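Local structure of ABC transporter (Caldanaerobius, 4G68) at residues 152-157 with 380-385; 277-282 with 355-360; 296-301 with 374-379. The protein probably captures xylan-derived oligosaccharides outside the cell as the solute-binding component of an ABC transporter. All coordinates share one frame; numbering follows the deposited sequence.

Contact 1: residues 152-157 with 380-385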
# COMPACT_ATOMS: atom_id res chain seq x y z
N GLN C 152 -0.56 1.72 8.35
CA GLN C 152 -1.61 0.93 7.81
C GLN C 152 -1.93 1.48 6.46
O GLN C 152 -1.79 2.67 6.24
CB GLN C 152 -2.88 0.86 8.67
CG GLN C 152 -3.13 1.97 9.66
CD GLN C 152 -4.45 1.77 10.44
OE1 GLN C 152 -5.53 1.55 9.86
NE2 GLN C 152 -4.35 1.84 11.78
N GLN C 153 -2.31 0.59 5.55
CA GLN C 153 -2.73 1.04 4.21
C GLN C 153 -4.24 0.96 4.06
O GLN C 153 -4.96 0.25 4.83
CB GLN C 153 -2.06 0.12 3.12
CG GLN C 153 -0.47 0.15 3.14
CD GLN C 153 0.21 -0.73 2.05
OE1 GLN C 153 -0.45 -1.44 1.31
NE2 GLN C 153 1.53 -0.71 1.98
N ALA C 154 -4.75 1.69 3.06
CA ALA C 154 -6.15 1.64 2.71
C ALA C 154 -6.23 2.04 1.24
O ALA C 154 -5.43 2.89 0.79
CB ALA C 154 -6.94 2.61 3.59
N SER C 155 -7.16 1.43 0.51
CA SER C 155 -7.37 1.81 -0.93
C SER C 155 -8.12 3.12 -1.06
O SER C 155 -9.18 3.29 -0.40
CB SER C 155 -8.11 0.71 -1.70
OG SER C 155 -9.23 0.17 -0.93
N VAL C 156 -7.69 3.99 -1.99
CA VAL C 156 -8.35 5.29 -2.13
C VAL C 156 -8.55 5.61 -3.60
O VAL C 156 -7.61 5.44 -4.37
CB VAL C 156 -7.46 6.41 -1.56
CG1 VAL C 156 -8.11 7.80 -1.73
CG2 VAL C 156 -7.17 6.15 -0.08
N LEU C 157 -9.76 6.14 -3.95
CA LEU C 157 -9.96 6.82 -5.23
C LEU C 157 -9.73 8.31 -4.97
O LEU C 157 -10.46 8.96 -4.19
CB LEU C 157 -11.35 6.51 -5.84
CG LEU C 157 -11.79 7.20 -7.16
CD1 LEU C 157 -10.83 6.97 -8.33
CD2 LEU C 157 -13.21 6.79 -7.52
N ASN C 380 -13.74 9.08 4.96
CA ASN C 380 -14.40 8.49 3.79
C ASN C 380 -14.06 7.03 3.54
O ASN C 380 -14.85 6.36 2.87
CB ASN C 380 -14.12 9.29 2.54
CG ASN C 380 -14.78 10.67 2.59
OD1 ASN C 380 -15.38 11.07 3.61
ND2 ASN C 380 -14.62 11.44 1.49
N ILE C 381 -12.91 6.53 4.03
CA ILE C 381 -12.52 5.14 3.72
C ILE C 381 -12.39 4.22 4.93
O ILE C 381 -13.05 3.14 5.01
CB ILE C 381 -11.19 5.03 2.87
CG1 ILE C 381 -11.38 5.58 1.45
CG2 ILE C 381 -10.79 3.57 2.71
CD1 ILE C 381 -11.04 7.03 1.29
N VAL C 382 -11.54 4.61 5.86
CA VAL C 382 -11.25 3.67 6.91
C VAL C 382 -12.39 3.52 7.96
O VAL C 382 -12.78 2.41 8.29
CB VAL C 382 -9.86 3.91 7.54
CG1 VAL C 382 -9.56 2.79 8.53
CG2 VAL C 382 -8.77 3.90 6.46
N ALA C 383 -12.91 4.66 8.44
CA ALA C 383 -13.95 4.69 9.51
C ALA C 383 -15.19 3.81 9.20
O ALA C 383 -15.73 3.85 8.10
CB ALA C 383 -14.37 6.14 9.77
N ASN C 384 -15.61 3.03 10.20
CA ASN C 384 -16.75 2.10 10.11
C ASN C 384 -16.68 1.02 9.01
O ASN C 384 -17.69 0.37 8.73
CB ASN C 384 -18.07 2.88 10.09
CG ASN C 384 -18.27 3.71 11.35
OD1 ASN C 384 -18.00 3.24 12.46
ND2 ASN C 384 -18.71 4.95 11.19
N ALA C 385 -15.50 0.83 8.40
CA ALA C 385 -15.34 -0.15 7.34
C ALA C 385 -15.71 -1.54 7.84
O ALA C 385 -15.42 -1.90 8.99
CB ALA C 385 -13.89 -0.15 6.81
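Ile-381 and Val-382, at the end of helix 372-382, set their side chains against Ala-154 and Val-156 of the long strand 144-160. This is helix-on-sheet packing within the alpha/beta fold of bacterial extracellular solute-binding proteins. It illustrates how a small residue on a strand can accept two branched residues from a helix end.

The apolar contacts carry the weight. Val-382 brings CG2 to 3.6 Å from Ala-154 CB, and Ile-381 CG2 reaches the same methyl at 4.1 Å, so one small carbon serves both neighbours. Farther along the strand, the Ile-381 and Val-156 side chains cross at about a right angle, with CD1 of the isoleucine 4.2 Å from CG2 of the valine. Ile-381 also meets backbone: chi1 of -68° sets its CG1 beside the backbone N and its CG2 anti to it, and that CG2 methyl lies 3.5 Å from Ser-155 O.

No hydrogen bond links the two segments, and several side-chain polar atoms have partners elsewhere. Ser-155 OG bonds to Ile-316 N, whereas Gln-152 NE2 makes a weak bond to Pro-358 O.

The contact falls on the last, wider pi-type turn of the helix at 380-382, after which the chain leaves in a type II beta turn from Val-382 to Ala-385. That turn is closed by a backbone bond of 3.1 Å from Ala-385 N to Val-382 O.

Contact 2: residues 277-282 with 355-360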
# COMPACT_ATOMS: atom_id res chain seq x y z
N GLY C 277 -5.23 4.10 -5.69
CA GLY C 277 -4.13 3.34 -5.18
C GLY C 277 -4.14 3.35 -3.71
O GLY C 277 -5.21 3.39 -3.07
N GLY C 278 -2.94 3.26 -3.18
CA GLY C 278 -2.75 3.30 -1.75
C GLY C 278 -2.91 4.70 -1.17
O GLY C 278 -2.63 5.74 -1.83
N ASN C 279 -3.36 4.74 0.08
CA ASN C 279 -3.39 5.98 0.80
C ASN C 279 -1.97 6.67 0.86
O ASN C 279 -1.89 7.89 1.06
CB ASN C 279 -3.84 5.66 2.22
CG ASN C 279 -2.90 4.68 2.87
OD1 ASN C 279 -2.81 3.50 2.46
ND2 ASN C 279 -2.10 5.19 3.79
N PHE C 280 -0.88 5.88 0.76
CA PHE C 280 0.53 6.38 0.97
C PHE C 280 0.91 7.33 -0.15
O PHE C 280 1.82 8.22 0.02
CB PHE C 280 1.55 5.22 0.96
CG PHE C 280 1.17 4.10 -0.02
CD1 PHE C 280 1.51 4.22 -1.40
CD2 PHE C 280 0.56 2.94 0.45
CE1 PHE C 280 1.18 3.17 -2.26
CE2 PHE C 280 0.20 1.92 -0.40
CZ PHE C 280 0.53 2.03 -1.76
N ASP C 281 0.20 7.18 -1.28
CA ASP C 281 0.36 8.09 -2.41
C ASP C 281 -0.19 9.46 -2.17
O ASP C 281 0.17 10.40 -2.88
CB ASP C 281 -0.16 7.46 -3.72
CG ASP C 281 0.76 6.33 -4.22
OD1 ASP C 281 1.95 6.25 -3.76
OD2 ASP C 281 0.26 5.57 -5.09
N ALA C 282 -1.02 9.63 -1.15
CA ALA C 282 -1.54 10.98 -0.80
C ALA C 282 -0.52 12.04 -0.72
O ALA C 282 -0.75 13.12 -1.26
CB ALA C 282 -2.32 10.96 0.49
N THR C 355 1.97 10.24 4.01
CA THR C 355 2.72 9.12 3.41
C THR C 355 2.22 7.78 3.92
O THR C 355 2.54 6.72 3.35
CB THR C 355 4.25 9.17 3.71
OG1 THR C 355 4.48 9.35 5.13
CG2 THR C 355 4.94 10.23 2.89
N GLY C 356 1.47 7.81 5.03
CA GLY C 356 0.80 6.60 5.51
C GLY C 356 -0.38 6.87 6.44
O GLY C 356 -0.72 8.03 6.69
N LEU C 357 -1.03 5.79 6.88
CA LEU C 357 -1.99 5.87 7.98
C LEU C 357 -1.33 5.34 9.27
O LEU C 357 -0.74 4.24 9.25
CB LEU C 357 -3.22 5.05 7.63
CG LEU C 357 -4.07 5.68 6.52
CD1 LEU C 357 -4.90 4.61 5.84
CD2 LEU C 357 -4.92 6.86 7.06
N PRO C 358 -1.40 6.12 10.39
CA PRO C 358 -0.60 5.79 11.58
C PRO C 358 -1.06 4.49 12.23
O PRO C 358 -2.29 4.22 12.33
CB PRO C 358 -0.87 6.98 12.53
CG PRO C 358 -2.20 7.56 12.10
CD PRO C 358 -2.15 7.40 10.58
N ALA C 359 -0.10 3.67 12.67
CA ALA C 359 -0.44 2.50 13.49
C ALA C 359 -0.36 2.80 14.97
O ALA C 359 -1.00 2.09 15.79
CB ALA C 359 0.44 1.28 13.19
N TRP C 360 0.42 3.82 15.31
CA TRP C 360 0.59 4.20 16.72
C TRP C 360 -0.44 5.23 17.05
O TRP C 360 -0.92 5.92 16.14
CB TRP C 360 1.95 4.81 16.95
CG TRP C 360 3.05 3.79 16.88
CD1 TRP C 360 3.42 3.00 15.77
CD2 TRP C 360 3.92 3.35 17.98
NE1 TRP C 360 4.48 2.17 16.09
CE2 TRP C 360 4.80 2.30 17.41
CE3 TRP C 360 4.04 3.67 19.35
CZ2 TRP C 360 5.78 1.68 18.18
CZ3 TRP C 360 5.03 3.02 20.10
CH2 TRP C 360 5.88 2.05 19.53
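Asn-279 lays its amide against Leu-357, where a 3-10 turn at 279-281 ends strand 274-278 and meets the approach to strand 357-358. The pairing is a worked example of a polar side chain used as packing material. Asn-279 CG stands between its backbone N and carbonyl carbon (chi1 59°), and OD1 is bonded to Ala-154 N, which would restrict the rotation of the amide. ND2 therefore faces the leucine, 3.4 Å from Leu-357 CG, while Leu-357 CD1 comes to 3.6 Å from Asn-279 CG. ND2 also lies 3.3 Å from Leu-357 N, but both are donors and make no bond.

Phe-280 touches with the root of its side chain: its CB is 3.0 Å from Thr-355 O. Its chi1 of 35° falls well short of a staggered value and sends the ring back over its own segment, where Gly-278 CA sits 3.5 Å above the plane of the Phe-280 ring, offset toward the rim. A beta carbon on Gly-278 would collide with Phe-280 CE2. Thr-355 CB points away from the 277-282 segment, and its OG1 bonds to Asp-350 OD1.

Both segments pair by backbone with strand 144-160, Asn-279 at Ala-154 and Leu-357 at Gln-152. Helix 372-382 lies against them, with Ile-377 touching Asn-279 and Glu-374 touching Leu-357.

Contact 3: residues 296-301 with 374-379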
# COMPACT_ATOMS: atom_id res chain seq x y z
N LYS C 296 -7.06 20.73 -4.14
CA LYS C 296 -7.96 20.36 -5.23
C LYS C 296 -8.45 18.90 -5.22
O LYS C 296 -9.26 18.50 -6.09
CB LYS C 296 -7.25 20.65 -6.57
CG LYS C 296 -6.76 22.06 -6.62
CD LYS C 296 -6.38 22.44 -8.03
CE LYS C 296 -5.86 23.87 -8.07
NZ LYS C 296 -5.45 24.17 -9.48
N ILE C 297 -7.94 18.12 -4.26
CA ILE C 297 -8.07 16.62 -4.23
C ILE C 297 -8.96 16.09 -3.12
O ILE C 297 -8.80 16.45 -1.92
CB ILE C 297 -6.68 15.90 -4.08
CG1 ILE C 297 -5.70 16.21 -5.26
CG2 ILE C 297 -6.85 14.39 -3.69
CD1 ILE C 297 -6.30 16.36 -6.66
N GLU C 298 -9.88 15.20 -3.53
CA GLU C 298 -10.83 14.53 -2.64
C GLU C 298 -10.57 13.02 -2.69
O GLU C 298 -10.36 12.44 -3.78
CB GLU C 298 -12.25 14.77 -3.14
CG GLU C 298 -13.31 14.42 -2.13
CD GLU C 298 -14.71 14.35 -2.74
OE1 GLU C 298 -14.86 14.63 -3.95
OE2 GLU C 298 -15.64 13.98 -1.99
N ALA C 299 -10.56 12.40 -1.50
CA ALA C 299 -10.47 10.96 -1.33
C ALA C 299 -11.87 10.35 -1.09
O ALA C 299 -12.61 10.76 -0.17
CB ALA C 299 -9.55 10.61 -0.14
N VAL C 300 -12.21 9.36 -1.91
CA VAL C 300 -13.43 8.54 -1.79
C VAL C 300 -13.16 7.00 -1.83
O VAL C 300 -12.11 6.55 -2.28
CB VAL C 300 -14.52 8.97 -2.84
CG1 VAL C 300 -14.81 10.48 -2.76
CG2 VAL C 300 -14.13 8.56 -4.26
N ARG C 301 -14.10 6.23 -1.32
CA ARG C 301 -14.10 4.78 -1.47
C ARG C 301 -14.14 4.40 -2.91
O ARG C 301 -14.62 5.19 -3.75
CB ARG C 301 -15.35 4.21 -0.83
CG ARG C 301 -15.24 4.17 0.68
CD ARG C 301 -16.45 3.49 1.27
NE ARG C 301 -16.32 3.68 2.69
CZ ARG C 301 -17.11 4.45 3.39
NH1 ARG C 301 -18.12 5.08 2.78
NH2 ARG C 301 -16.90 4.58 4.70
N GLU C 374 -5.52 13.51 4.45
CA GLU C 374 -5.28 12.44 5.42
C GLU C 374 -6.49 12.09 6.29
O GLU C 374 -6.80 10.91 6.53
CB GLU C 374 -4.10 12.83 6.32
CG GLU C 374 -3.70 11.80 7.39
CD GLU C 374 -2.95 10.55 6.86
OE1 GLU C 374 -2.88 10.28 5.63
OE2 GLU C 374 -2.47 9.78 7.73
N ILE C 375 -7.10 13.12 6.88
CA ILE C 375 -8.31 13.02 7.69
C ILE C 375 -9.45 12.42 6.85
O ILE C 375 -10.24 11.52 7.29
CB ILE C 375 -8.71 14.42 8.17
CG1 ILE C 375 -7.64 14.96 9.11
CG2 ILE C 375 -10.04 14.39 8.93
CD1 ILE C 375 -7.71 16.44 9.37
N GLN C 376 -9.53 12.90 5.62
CA GLN C 376 -10.59 12.43 4.71
C GLN C 376 -10.51 10.91 4.42
O GLN C 376 -11.53 10.20 4.47
CB GLN C 376 -10.65 13.28 3.43
CG GLN C 376 -12.03 13.15 2.76
CD GLN C 376 -12.16 13.94 1.48
OE1 GLN C 376 -13.21 14.57 1.21
NE2 GLN C 376 -11.09 13.95 0.69
N ILE C 377 -9.27 10.46 4.14
CA ILE C 377 -8.99 9.05 3.98
C ILE C 377 -9.52 8.34 5.22
O ILE C 377 -10.32 7.43 5.07
CB ILE C 377 -7.50 8.73 3.68
CG1 ILE C 377 -7.14 9.19 2.26
CG2 ILE C 377 -7.29 7.21 3.76
CD1 ILE C 377 -5.64 9.21 1.92
N MET C 378 -9.10 8.74 6.42
CA MET C 378 -9.69 8.17 7.63
C MET C 378 -11.23 8.12 7.61
O MET C 378 -11.84 7.03 7.78
CB MET C 378 -9.20 8.94 8.85
CG MET C 378 -7.86 8.46 9.35
SD MET C 378 -7.36 9.28 10.90
CE MET C 378 -8.48 8.68 12.03
N ASN C 379 -11.85 9.27 7.36
CA ASN C 379 -13.33 9.44 7.33
C ASN C 379 -14.13 8.80 6.18
O ASN C 379 -15.15 8.13 6.41
CB ASN C 379 -13.62 10.94 7.35
CG ASN C 379 -13.26 11.56 8.67
OD1 ASN C 379 -12.95 10.85 9.65
ND2 ASN C 379 -13.32 12.88 8.73
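Gln-376 reaches from helix 372-382 to the backbone of strand 297-300 at Glu-298 and Ala-299, while Ile-377 adds a smaller apolar touch. Strand and helix run nearly parallel, their axes 20° apart and 7.6 Å at closest approach, a layering familiar from alpha/beta folds.

The apolar part is small: Ile-377 CG1 sits 3.7 Å from Ala-299 CB, which points toward the helix.

The polar part depends on an extended arm. Gln-376 CG stands anti to its backbone N (chi1 -159°), and the straight chain beyond it carries CD to 3.6 Å from Ala-299 O and the amide close to Ala-299 N and the Glu-298 side chain. Replaced by an alanine, Gln-376 would probably leave a gap beside Ala-299 and strip the amide cover from this part of the strand.

Glu-298 and Val-300 make backbone bonds to strand 144-160, whereas Ala-299 O accepts a hydrogen bond from Asn-380 ND2 of the helix. Ala-299 O is thus satisfied by an amide of the helix, and the nearness of the Gln-376 amide to Ala-299 N is consistent with a similar role there.

How the contacts relate
The three contacts show how one strand and one helix can organise several distant parts of a chain. Strand 144-160 enters contact 1 directly and pairs with strands 274-278, 297-300 and 357-358 of the others. Helix 372-382 provides the second segment of contacts 1 and 3 and also covers contact 2, where Asn-279 CB lies 4.0 Å from Ile-377 CD1. The centre of contact 1 is about 10 Å from that of contact 2 and about 9 Å from that of contact 3; the centres of contacts 2 and 3 are about 11 Å apart. A probable hydrogen bond from Gln-152 N to Leu-357 O (2.7 Å) joins contacts 1 and 2, while Val-156 CG1 packs 3.5 Å from Ala-299 CB between contacts 1 and 3.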